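Local atomic coordinates of lectin (Pleurotus ostreatus, PDB entry 6LI7), a protein that binds N-acetylgalactosamine through a bound calcium ion and probably recognises several related sugars. Residues Q46-N51 / M148-V153; R76-A81 / P127-F132; V254-D259 / A306-T311. All coordinates share one frame; numbering follows the deposited sequence.

In the fold
Contacts 1 and 2 belong to the first half of the chain, contact 3 to the second, on the far side of the chain's centre. Contact 1 is a buried pairing of a loop with strand 146-155, held by side chains and a single cross-bond. Contact 2 joins strands 71-80 and 129-138 through regular antiparallel backbone bonds, is only partly buried, and carries a glycan on one face. The first two meet directly, Ile151 of one packing on Phe132 of the other. Contact 3 is also antiparallel but fully buried and mostly small and aliphatic, until its end, where the Asp259 carboxylate binds calcium and lies against the sugar.

Contact 1: Q46-N51 / M148-V153; sequences QPALLN and MASILV
Leu152 points from strand 146-155 toward the irregular segment 46-51 and meets three of its residues in turn. Its CB lies 3.9 Å from Ala48 CB. Because CG stands anti to the backbone N (chi1 177°), the branched end is carried toward the start of the loop. There CD1 approaches the amide NE2 of Gln46 at 4.1 Å. The other methyl, CD2, sits 3.4 Å from the carbonyl Gln46 O, is near Pro47 O as well, and lies against the amide carbon of Gln46, whose extended side chain runs across the leucine at about a right angle.

Two residues earlier on the strand, Ser150 makes the polar link between the segments. Its OG donates to Leu49 O at 2.7 Å, reaching the oxygen from above the carbonyl plane, 44° out of it, and not along a lone pair. This bond ties the loop down midway, between Ala48, whose CB lies beside Ser150 OG, and Leu50. The Leu50 side chain leans back toward the strand, so that CD2 touches both Ser150 CB (3.8 Å) and Met148 CG (3.9 Å). Met148 is extended through its first two torsions, which brings SD alongside Leu50, 4.1 Å from its CB.

The two segments run nearly antiparallel, yet they make no backbone-to-backbone hydrogen bonds with each other. The strand spends its backbone on its own sheet, pairing with Val93, Thr91 and Ala95 on one side and with Thr165 and Phe163 on the other. Residues 46-51 therefore lie over a face of that sheet, while Ile151 points the other way. Its packing on Phe132 joins two antiparallel sheets face to face, as in a beta-sandwich, and residues 46-51 cover the outer face of one of them.

Contact 2: R76-A81 / P127-F132; sequences RKNITA and PTWNLF. With NAG (2-acetamido-2-deoxy-beta-D-glucopyranose), chain C.
Asn78 carries an N-linked glycan and faces Trp129, whose indole lies face-on against the first sugar. Asn78 ND2 is joined covalently to NAG C1, in the Asn-Ile-Thr sequon of residues 78 to 80. The acetamido nitrogen N2 of the sugar sits 3.5 Å above the plane of the Trp129 ring, toward its rim, and several ring carbons of the sugar pack over the same indole. Trp129 CG takes the position between its backbone N and carbonyl carbon (chi1 64°), which brings the indole against the glycan. Thr80 CG2 adds a contact with NAG C6 at 3.5 Å.

Next to the sugar, Leu131 CD1 stands over the centre of the Arg76 guanidinium, 3.8 Å from its plane. That group is held by a salt bridge to Asp187 and by the carbonyls of Phe180 and Leu182.

On the opposite face, shared by Lys77, Ile79, Asn130 and Phe132, the apolar contact is Ile79 CD1 on Phe132 CD1, 3.7 Å apart, the side chains crossing at about a right angle. Lys77 pairs with Phe132 and Ile79 with Asn130 in hydrogen-bonded fashion; Ile79 N to Asn130 O (2.8 Å) is nearly straight at 175°. A water bridges Ile79 O and Asn130 ND2, and Asn130 OD1 accepts from Asn105 ND2.

In its antiparallel sheet, strand 71-80 lies between 170-171 and 129-138; the latter borders strand 99-104, whose Phe102 and Val104 pack on Phe132.

Contact 3: V254-D259 / A306-T311; sequences VLIAAD and AGVIAT. With CA (calcium ion), chain E; NGA (2-acetamido-2-deoxy-beta-D-galactopyranose), chain I.
Asp259, paired with Gly307 at the end of two antiparallel strands, turns its carboxylate to calcium and sugar. Its OD1 binds the calcium ion at 2.3 Å, and the ion is also held by the GalNAc hydroxyl oxygens O3 (2.3 Å) and O4 (2.4 Å). The second oxygen, OD2, comes within 2.5 Å of the same sugar O4 and accepts a hydrogen bond from Trp364 NE1, which probably helps fix the carboxylate's rotation. With chi1 at -179° the carboxylate swings opposite the main-chain nitrogen, past the strand end.

Asp260, Asn301, Gly303 and Pro305 supply the remaining ligands. Chelation of vicinal sugar hydroxyls by calcium recalls C-type lectins, although here at the ends of two neighbouring strands in an all-beta domain.

Behind the site the strands lock together. Asp259 N donates to Gly307 O at 2.8 Å, while Gly307 N returns a longer bond, 3.3 Å, onto a lone pair of Asp259 O. Deeper in, Ala257 and Ile309, then Leu255 and Thr311, form hydrogen-bonded pairs. On one face Val308 CG2 meets Ala258 CB at 3.9 Å, and both Val308 and Ile256 pack on Ile297 of strand 293-301. On the other, Ile309 and Ala257 touch Trp220 and Met368 respectively.

Contact 1: Q46-N51 / M148-V153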
loop_
_atom_site.group_PDB
_atom_site.type_symbol
_atom_site.label_atom_id
_atom_site.label_comp_id
_atom_site.label_asym_id
_atom_site.label_seq_id
_atom_site.Cartn_x
_atom_site.Cartn_y
_atom_site.Cartn_z
ATOM N N GLN A 46 -3.341 8.538 4.343
ATOM C CA GLN A 46 -4.798 8.507 4.678
ATOM C C GLN A 46 -5.294 7.068 4.535
ATOM O O GLN A 46 -5.251 6.537 3.429
ATOM C CB GLN A 46 -5.613 9.413 3.748
ATOM C CG GLN A 46 -7.093 9.468 4.167
ATOM C CD GLN A 46 -8.057 9.986 3.115
ATOM O OE1 GLN A 46 -7.678 10.651 2.132
ATOM N NE2 GLN A 46 -9.321 9.607 3.281
ATOM N N PRO A 47 -5.711 6.380 5.625
ATOM C CA PRO A 47 -6.155 4.983 5.533
ATOM C C PRO A 47 -7.441 4.813 4.709
ATOM O O PRO A 47 -8.348 5.653 4.831
ATOM C CB PRO A 47 -6.409 4.599 6.992
ATOM C CG PRO A 47 -5.633 5.606 7.809
ATOM C CD PRO A 47 -5.736 6.886 7.002
ATOM N N ALA A 48 -7.480 3.820 3.819
ATOM C CA ALA A 48 -8.728 3.253 3.271
ATOM C C ALA A 48 -9.434 2.463 4.385
ATOM O O ALA A 48 -8.777 1.629 5.054
ATOM C CB ALA A 48 -8.477 2.387 2.073
ATOM N N LEU A 49 -10.715 2.744 4.580
ATOM C CA LEU A 49 -11.559 2.053 5.594
ATOM C C LEU A 49 -12.599 1.218 4.875
ATOM O O LEU A 49 -13.028 1.609 3.770
ATOM C CB LEU A 49 -12.227 3.101 6.469
ATOM C CG LEU A 49 -11.295 4.162 7.041
ATOM C CD1 LEU A 49 -12.112 5.300 7.669
ATOM C CD2 LEU A 49 -10.348 3.511 8.026
ATOM N N LEU A 50 -13.053 0.162 5.539
ATOM C CA LEU A 50 -14.098 -0.751 5.065
ATOM C C LEU A 50 -15.489 -0.330 5.578
ATOM O O LEU A 50 -16.449 -0.953 5.127
ATOM C CB LEU A 50 -13.735 -2.178 5.487
ATOM C CG LEU A 50 -12.507 -2.779 4.780
ATOM C CD1 LEU A 50 -12.138 -4.127 5.353
ATOM C CD2 LEU A 50 -12.813 -2.916 3.310
ATOM N N ASN A 51 -15.587 0.677 6.427
ATOM C CA ASN A 51 -16.834 1.121 7.130
ATOM C C ASN A 51 -18.026 1.298 6.183
ATOM O O ASN A 51 -19.126 0.863 6.581
ATOM C CB ASN A 51 -16.614 2.406 7.938
ATOM C CG ASN A 51 -15.735 2.127 9.133
ATOM O OD1 ASN A 51 -14.547 1.839 8.974
ATOM N ND2 ASN A 51 -16.309 2.137 10.336
ATOM N N MET A 148 -15.437 -8.148 -0.278
ATOM C CA MET A 148 -15.572 -6.754 0.161
ATOM C C MET A 148 -14.299 -5.984 -0.192
ATOM O O MET A 148 -13.180 -6.477 0.102
ATOM C CB MET A 148 -15.766 -6.717 1.672
ATOM C CG MET A 148 -15.676 -5.309 2.253
ATOM S SD MET A 148 -15.901 -5.305 4.069
ATOM C CE MET A 148 -17.684 -5.117 4.129
ATOM N N ALA A 149 -14.451 -4.802 -0.744
ATOM C CA ALA A 149 -13.286 -3.956 -1.036
ATOM C C ALA A 149 -13.633 -2.506 -0.782
ATOM O O ALA A 149 -14.766 -2.062 -1.006
ATOM C CB ALA A 149 -12.800 -4.183 -2.442
ATOM N N SER A 150 -12.619 -1.780 -0.410
ATOM C CA SER A 150 -12.623 -0.309 -0.415
ATOM C C SER A 150 -11.453 0.135 -1.301
ATOM O O SER A 150 -10.314 -0.402 -1.167
ATOM C CB SER A 150 -12.590 0.138 1.025
ATOM O OG SER A 150 -12.192 1.459 1.188
ATOM N N ILE A 151 -11.755 1.026 -2.225
ATOM C CA ILE A 151 -10.793 1.662 -3.161
ATOM C C ILE A 151 -10.706 3.151 -2.870
ATOM O O ILE A 151 -11.633 3.905 -3.222
ATOM C CB ILE A 151 -11.245 1.365 -4.588
ATOM C CG1 ILE A 151 -11.507 -0.120 -4.774
ATOM C CG2 ILE A 151 -10.211 1.890 -5.553
ATOM C CD1 ILE A 151 -12.260 -0.460 -6.012
ATOM N N LEU A 152 -9.652 3.580 -2.203
ATOM C CA LEU A 152 -9.466 5.013 -1.917
ATOM C C LEU A 152 -8.620 5.611 -3.059
ATOM O O LEU A 152 -7.421 5.348 -3.106
ATOM C CB LEU A 152 -8.800 5.191 -0.562
ATOM C CG LEU A 152 -8.476 6.633 -0.184
ATOM C CD1 LEU A 152 -9.736 7.489 -0.147
ATOM C CD2 LEU A 152 -7.747 6.653 1.146
ATOM N N VAL A 153 -9.277 6.339 -3.958
ATOM C CA VAL A 153 -8.681 6.974 -5.149
ATOM C C VAL A 153 -8.102 8.321 -4.749
ATOM O O VAL A 153 -8.823 9.110 -4.157
ATOM C CB VAL A 153 -9.718 7.086 -6.264
ATOM C CG1 VAL A 153 -9.148 7.889 -7.429
ATOM C CG2 VAL A 153 -10.146 5.702 -6.715
#

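Contact 2: R76-A81 / P127-F132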
loop_
_atom_site.group_PDB
_atom_site.type_symbol
_atom_site.label_atom_id
_atom_site.label_comp_id
_atom_site.label_asym_id
_atom_site.label_seq_id
_atom_site.Cartn_x
_atom_site.Cartn_y
_atom_site.Cartn_z
ATOM N N ARG A 76 -17.013 -6.955 -11.512
ATOM C CA ARG A 76 -16.418 -5.836 -12.261
ATOM C C ARG A 76 -17.135 -4.563 -11.899
ATOM O O ARG A 76 -18.359 -4.617 -11.722
ATOM C CB ARG A 76 -16.636 -5.989 -13.771
ATOM C CG ARG A 76 -15.867 -7.126 -14.402
ATOM C CD ARG A 76 -16.172 -7.307 -15.875
ATOM N NE ARG A 76 -16.190 -6.058 -16.617
ATOM C CZ ARG A 76 -15.390 -5.770 -17.651
ATOM N NH1 ARG A 76 -14.442 -6.617 -18.029
ATOM N NH2 ARG A 76 -15.521 -4.599 -18.266
ATOM N N LYS A 77 -16.409 -3.471 -11.899
ATOM C CA LYS A 77 -16.970 -2.128 -11.757
ATOM C C LYS A 77 -16.049 -1.199 -12.533
ATOM O O LYS A 77 -14.787 -1.166 -12.281
ATOM C CB LYS A 77 -17.004 -1.684 -10.296
ATOM C CG LYS A 77 -17.639 -0.309 -10.046
ATOM C CD LYS A 77 -19.124 -0.294 -10.238
ATOM C CE LYS A 77 -19.739 1.014 -10.698
ATOM N NZ LYS A 77 -20.121 1.834 -9.532
ATOM N N ASN A 78 -16.630 -0.463 -13.446
ATOM C CA ASN A 78 -15.951 0.619 -14.185
ATOM C C ASN A 78 -16.153 1.863 -13.355
ATOM O O ASN A 78 -17.280 2.239 -13.192
ATOM C CB ASN A 78 -16.502 0.719 -15.610
ATOM C CG ASN A 78 -15.849 1.833 -16.402
ATOM O OD1 ASN A 78 -14.848 2.431 -15.967
ATOM N ND2 ASN A 78 -16.424 2.132 -17.556
ATOM N N ILE A 79 -15.110 2.490 -12.822
ATOM C CA ILE A 79 -15.280 3.715 -11.999
ATOM C C ILE A 79 -14.694 4.904 -12.758
ATOM O O ILE A 79 -13.524 4.811 -13.143
ATOM C CB ILE A 79 -14.584 3.532 -10.643
ATOM C CG1 ILE A 79 -15.323 2.520 -9.781
ATOM C CG2 ILE A 79 -14.432 4.851 -9.916
ATOM C CD1 ILE A 79 -14.553 2.213 -8.508
ATOM N N THR A 80 -15.431 6.015 -12.866
ATOM C CA THR A 80 -14.999 7.223 -13.618
ATOM C C THR A 80 -14.608 8.320 -12.640
ATOM O O THR A 80 -15.129 8.332 -11.542
ATOM C CB THR A 80 -16.062 7.602 -14.648
ATOM O OG1 THR A 80 -17.214 7.936 -13.890
ATOM C CG2 THR A 80 -16.398 6.483 -15.607
ATOM N N ALA A 81 -13.602 9.130 -12.980
ATOM C CA ALA A 81 -13.170 10.284 -12.158
ATOM C C ALA A 81 -14.271 11.343 -12.197
ATOM O O ALA A 81 -14.777 11.623 -13.265
ATOM C CB ALA A 81 -11.875 10.864 -12.688
ATOM N N PRO A 127 -6.278 8.160 -15.886
ATOM C CA PRO A 127 -6.742 9.437 -15.358
ATOM C C PRO A 127 -8.265 9.647 -15.278
ATOM O O PRO A 127 -8.677 10.406 -14.407
ATOM C CB PRO A 127 -6.130 10.434 -16.352
ATOM C CG PRO A 127 -5.995 9.618 -17.610
ATOM C CD PRO A 127 -5.497 8.276 -17.125
ATOM N N THR A 128 -9.078 9.012 -16.127
ATOM C CA THR A 128 -10.547 9.315 -16.215
ATOM C C THR A 128 -11.410 8.090 -15.869
ATOM O O THR A 128 -12.452 8.258 -15.270
ATOM C CB THR A 128 -10.948 9.911 -17.582
ATOM O OG1 THR A 128 -10.689 8.931 -18.585
ATOM C CG2 THR A 128 -10.210 11.191 -17.896
ATOM N N TRP A 129 -11.067 6.894 -16.269
ATOM C CA TRP A 129 -11.833 5.716 -15.816
ATOM C C TRP A 129 -10.876 4.568 -15.514
ATOM O O TRP A 129 -9.767 4.525 -16.105
ATOM C CB TRP A 129 -12.905 5.290 -16.826
ATOM C CG TRP A 129 -12.330 4.850 -18.117
ATOM C CD1 TRP A 129 -12.174 5.650 -19.214
ATOM C CD2 TRP A 129 -11.795 3.564 -18.467
ATOM N NE1 TRP A 129 -11.594 4.936 -20.233
ATOM C CE2 TRP A 129 -11.317 3.665 -19.802
ATOM C CE3 TRP A 129 -11.637 2.344 -17.815
ATOM C CZ2 TRP A 129 -10.722 2.598 -20.480
ATOM C CZ3 TRP A 129 -11.063 1.279 -18.484
ATOM C CH2 TRP A 129 -10.608 1.403 -19.804
ATOM N N ASN A 130 -11.343 3.650 -14.663
ATOM C CA ASN A 130 -10.594 2.459 -14.205
ATOM C C ASN A 130 -11.555 1.297 -14.058
ATOM O O ASN A 130 -12.600 1.485 -13.392
ATOM C CB ASN A 130 -9.812 2.819 -12.944
ATOM C CG ASN A 130 -8.682 3.782 -13.238
ATOM O OD1 ASN A 130 -7.678 3.382 -13.821
ATOM N ND2 ASN A 130 -8.871 5.041 -12.903
ATOM N N LEU A 131 -11.224 0.178 -14.685
ATOM C CA LEU A 131 -11.958 -1.071 -14.525
ATOM C C LEU A 131 -11.312 -1.875 -13.393
ATOM O O LEU A 131 -10.185 -2.352 -13.539
ATOM C CB LEU A 131 -11.913 -1.801 -15.850
ATOM C CG LEU A 131 -12.865 -2.969 -16.100
ATOM C CD1 LEU A 131 -12.263 -4.283 -15.745
ATOM C CD2 LEU A 131 -14.203 -2.828 -15.422
ATOM N N PHE A 132 -12.044 -2.048 -12.291
ATOM C CA PHE A 132 -11.734 -2.981 -11.180
ATOM C C PHE A 132 -12.445 -4.299 -11.457
ATOM O O PHE A 132 -13.663 -4.339 -11.786
ATOM C CB PHE A 132 -12.120 -2.298 -9.874
ATOM C CG PHE A 132 -11.379 -1.027 -9.644
ATOM C CD1 PHE A 132 -11.908 0.179 -10.022
ATOM C CD2 PHE A 132 -10.112 -1.047 -9.074
ATOM C CE1 PHE A 132 -11.190 1.356 -9.873
ATOM C CE2 PHE A 132 -9.408 0.133 -8.903
ATOM C CZ PHE A 132 -9.943 1.330 -9.310
HETATM C C1 NAG C . -15.800 3.146 -18.370
HETATM C C2 NAG C . -15.518 2.508 -19.712
HETATM C C3 NAG C . -15.019 3.591 -20.649
HETATM C C4 NAG C . -15.902 4.806 -20.721
HETATM C C5 NAG C . -16.016 5.337 -19.297
HETATM C C6 NAG C . -16.734 6.687 -19.121
HETATM C C7 NAG C . -14.916 0.140 -19.727
HETATM C C8 NAG C . -13.911 -0.946 -19.476
HETATM N N2 NAG C . -14.577 1.416 -19.694
HETATM O O3 NAG C . -14.936 2.981 -21.901
HETATM O O4 NAG C . -15.255 5.744 -21.619
HETATM O O5 NAG C . -16.607 4.299 -18.518
HETATM O O6 NAG C . -18.101 6.450 -19.378
HETATM O O7 NAG C . -16.049 -0.186 -19.840
HETATM O O HOH W 1 -11.399 6.354 -11.710
#

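Contact 3: V254-D259 / A306-T311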
loop_
_atom_site.group_PDB
_atom_site.type_symbol
_atom_site.label_atom_id
_atom_site.label_comp_id
_atom_site.label_asym_id
_atom_site.label_seq_id
_atom_site.Cartn_x
_atom_site.Cartn_y
_atom_site.Cartn_z
ATOM N N VAL A 254 5.279 5.413 2.227
ATOM C CA VAL A 254 6.496 5.235 3.053
ATOM C C VAL A 254 6.049 4.969 4.483
ATOM O O VAL A 254 5.174 5.696 4.974
ATOM C CB VAL A 254 7.387 6.485 3.007
ATOM C CG1 VAL A 254 8.637 6.304 3.854
ATOM C CG2 VAL A 254 7.721 6.840 1.575
ATOM N N LEU A 255 6.606 3.936 5.073
ATOM C CA LEU A 255 6.420 3.619 6.499
ATOM C C LEU A 255 7.794 3.742 7.150
ATOM O O LEU A 255 8.732 3.082 6.669
ATOM C CB LEU A 255 5.846 2.212 6.633
ATOM C CG LEU A 255 5.654 1.787 8.094
ATOM C CD1 LEU A 255 4.622 2.666 8.785
ATOM C CD2 LEU A 255 5.270 0.315 8.173
ATOM N N ILE A 256 7.916 4.525 8.215
ATOM C CA ILE A 256 9.236 4.796 8.811
ATOM C C ILE A 256 9.141 5.002 10.326
ATOM O O ILE A 256 8.190 5.586 10.830
ATOM C CB ILE A 256 9.853 6.007 8.094
ATOM C CG1 ILE A 256 11.232 6.374 8.646
ATOM C CG2 ILE A 256 8.884 7.174 8.092
ATOM C CD1 ILE A 256 12.040 7.304 7.718
ATOM N N ALA A 257 10.209 4.634 11.002
ATOM C CA ALA A 257 10.390 4.888 12.444
ATOM C C ALA A 257 11.892 5.019 12.699
ATOM O O ALA A 257 12.711 4.370 11.993
ATOM C CB ALA A 257 9.790 3.719 13.252
ATOM N N ALA A 258 12.261 5.729 13.750
ATOM C CA ALA A 258 13.680 5.823 14.124
ATOM C C ALA A 258 13.855 5.894 15.649
ATOM O O ALA A 258 13.105 6.586 16.318
ATOM C CB ALA A 258 14.294 7.034 13.448
ATOM N N ASP A 259 14.941 5.297 16.111
ATOM C CA ASP A 259 15.494 5.489 17.459
ATOM C C ASP A 259 16.646 6.512 17.424
ATOM O O ASP A 259 17.675 6.125 16.881
ATOM C CB ASP A 259 15.989 4.169 18.023
ATOM C CG ASP A 259 16.566 4.293 19.428
ATOM O OD1 ASP A 259 16.797 5.441 19.879
ATOM O OD2 ASP A 259 16.714 3.242 20.068
ATOM N N ALA A 306 20.488 2.864 18.615
ATOM C CA ALA A 306 20.012 3.726 17.516
ATOM C C ALA A 306 19.690 2.864 16.300
ATOM O O ALA A 306 20.366 1.823 16.077
ATOM C CB ALA A 306 21.067 4.764 17.189
ATOM N N GLY A 307 18.766 3.353 15.488
ATOM C CA GLY A 307 18.425 2.680 14.219
ATOM C C GLY A 307 17.350 3.426 13.490
ATOM O O GLY A 307 16.562 4.187 14.110
ATOM N N VAL A 308 17.317 3.244 12.175
ATOM C CA VAL A 308 16.176 3.736 11.384
ATOM C C VAL A 308 15.690 2.561 10.539
ATOM O O VAL A 308 16.474 1.705 10.152
ATOM C CB VAL A 308 16.536 5.013 10.608
ATOM C CG1 VAL A 308 17.656 4.775 9.606
ATOM C CG2 VAL A 308 15.311 5.567 9.932
ATOM N N ILE A 309 14.377 2.481 10.367
ATOM C CA ILE A 309 13.761 1.358 9.630
ATOM C C ILE A 309 12.670 1.928 8.749
ATOM O O ILE A 309 11.962 2.823 9.185
ATOM C CB ILE A 309 13.236 0.251 10.570
ATOM C CG1 ILE A 309 12.808 -0.979 9.766
ATOM C CG2 ILE A 309 12.123 0.771 11.483
ATOM C CD1 ILE A 309 12.532 -2.199 10.639
ATOM N N ALA A 310 12.583 1.425 7.522
ATOM C CA ALA A 310 11.528 1.909 6.601
ATOM C C ALA A 310 11.176 0.862 5.570
ATOM O O ALA A 310 12.011 -0.001 5.255
ATOM C CB ALA A 310 11.898 3.218 5.946
ATOM N N THR A 311 9.940 0.963 5.086
ATOM C CA THR A 311 9.430 0.206 3.923
ATOM C C THR A 311 8.836 1.213 2.975
ATOM O O THR A 311 8.107 2.069 3.448
ATOM C CB THR A 311 8.411 -0.857 4.357
ATOM O OG1 THR A 311 9.037 -1.651 5.372
ATOM C CG2 THR A 311 7.986 -1.766 3.223
HETATM CA CA CA E . 18.650 5.979 21.212
HETATM C C1 NGA I . 16.923 4.055 25.772
HETATM C C2 NGA I . 17.514 5.267 24.999
HETATM C C3 NGA I . 16.573 5.565 23.816
HETATM C C4 NGA I . 16.390 4.260 23.035
HETATM C C5 NGA I . 16.093 3.014 23.923
HETATM C C6 NGA I . 15.974 1.769 23.071
HETATM C C7 NGA I . 19.008 6.750 26.296
HETATM C C8 NGA I . 19.052 8.007 27.127
HETATM N N2 NGA I . 17.775 6.424 25.891
HETATM O O1 NGA I . 17.608 3.811 26.950
HETATM O O3 NGA I . 17.110 6.570 22.876
HETATM O O4 NGA I . 17.637 4.053 22.264
HETATM O O5 NGA I . 17.153 2.892 24.931
HETATM O O6 NGA I . 15.641 0.636 23.804
HETATM O O7 NGA I . 20.066 6.113 26.062
#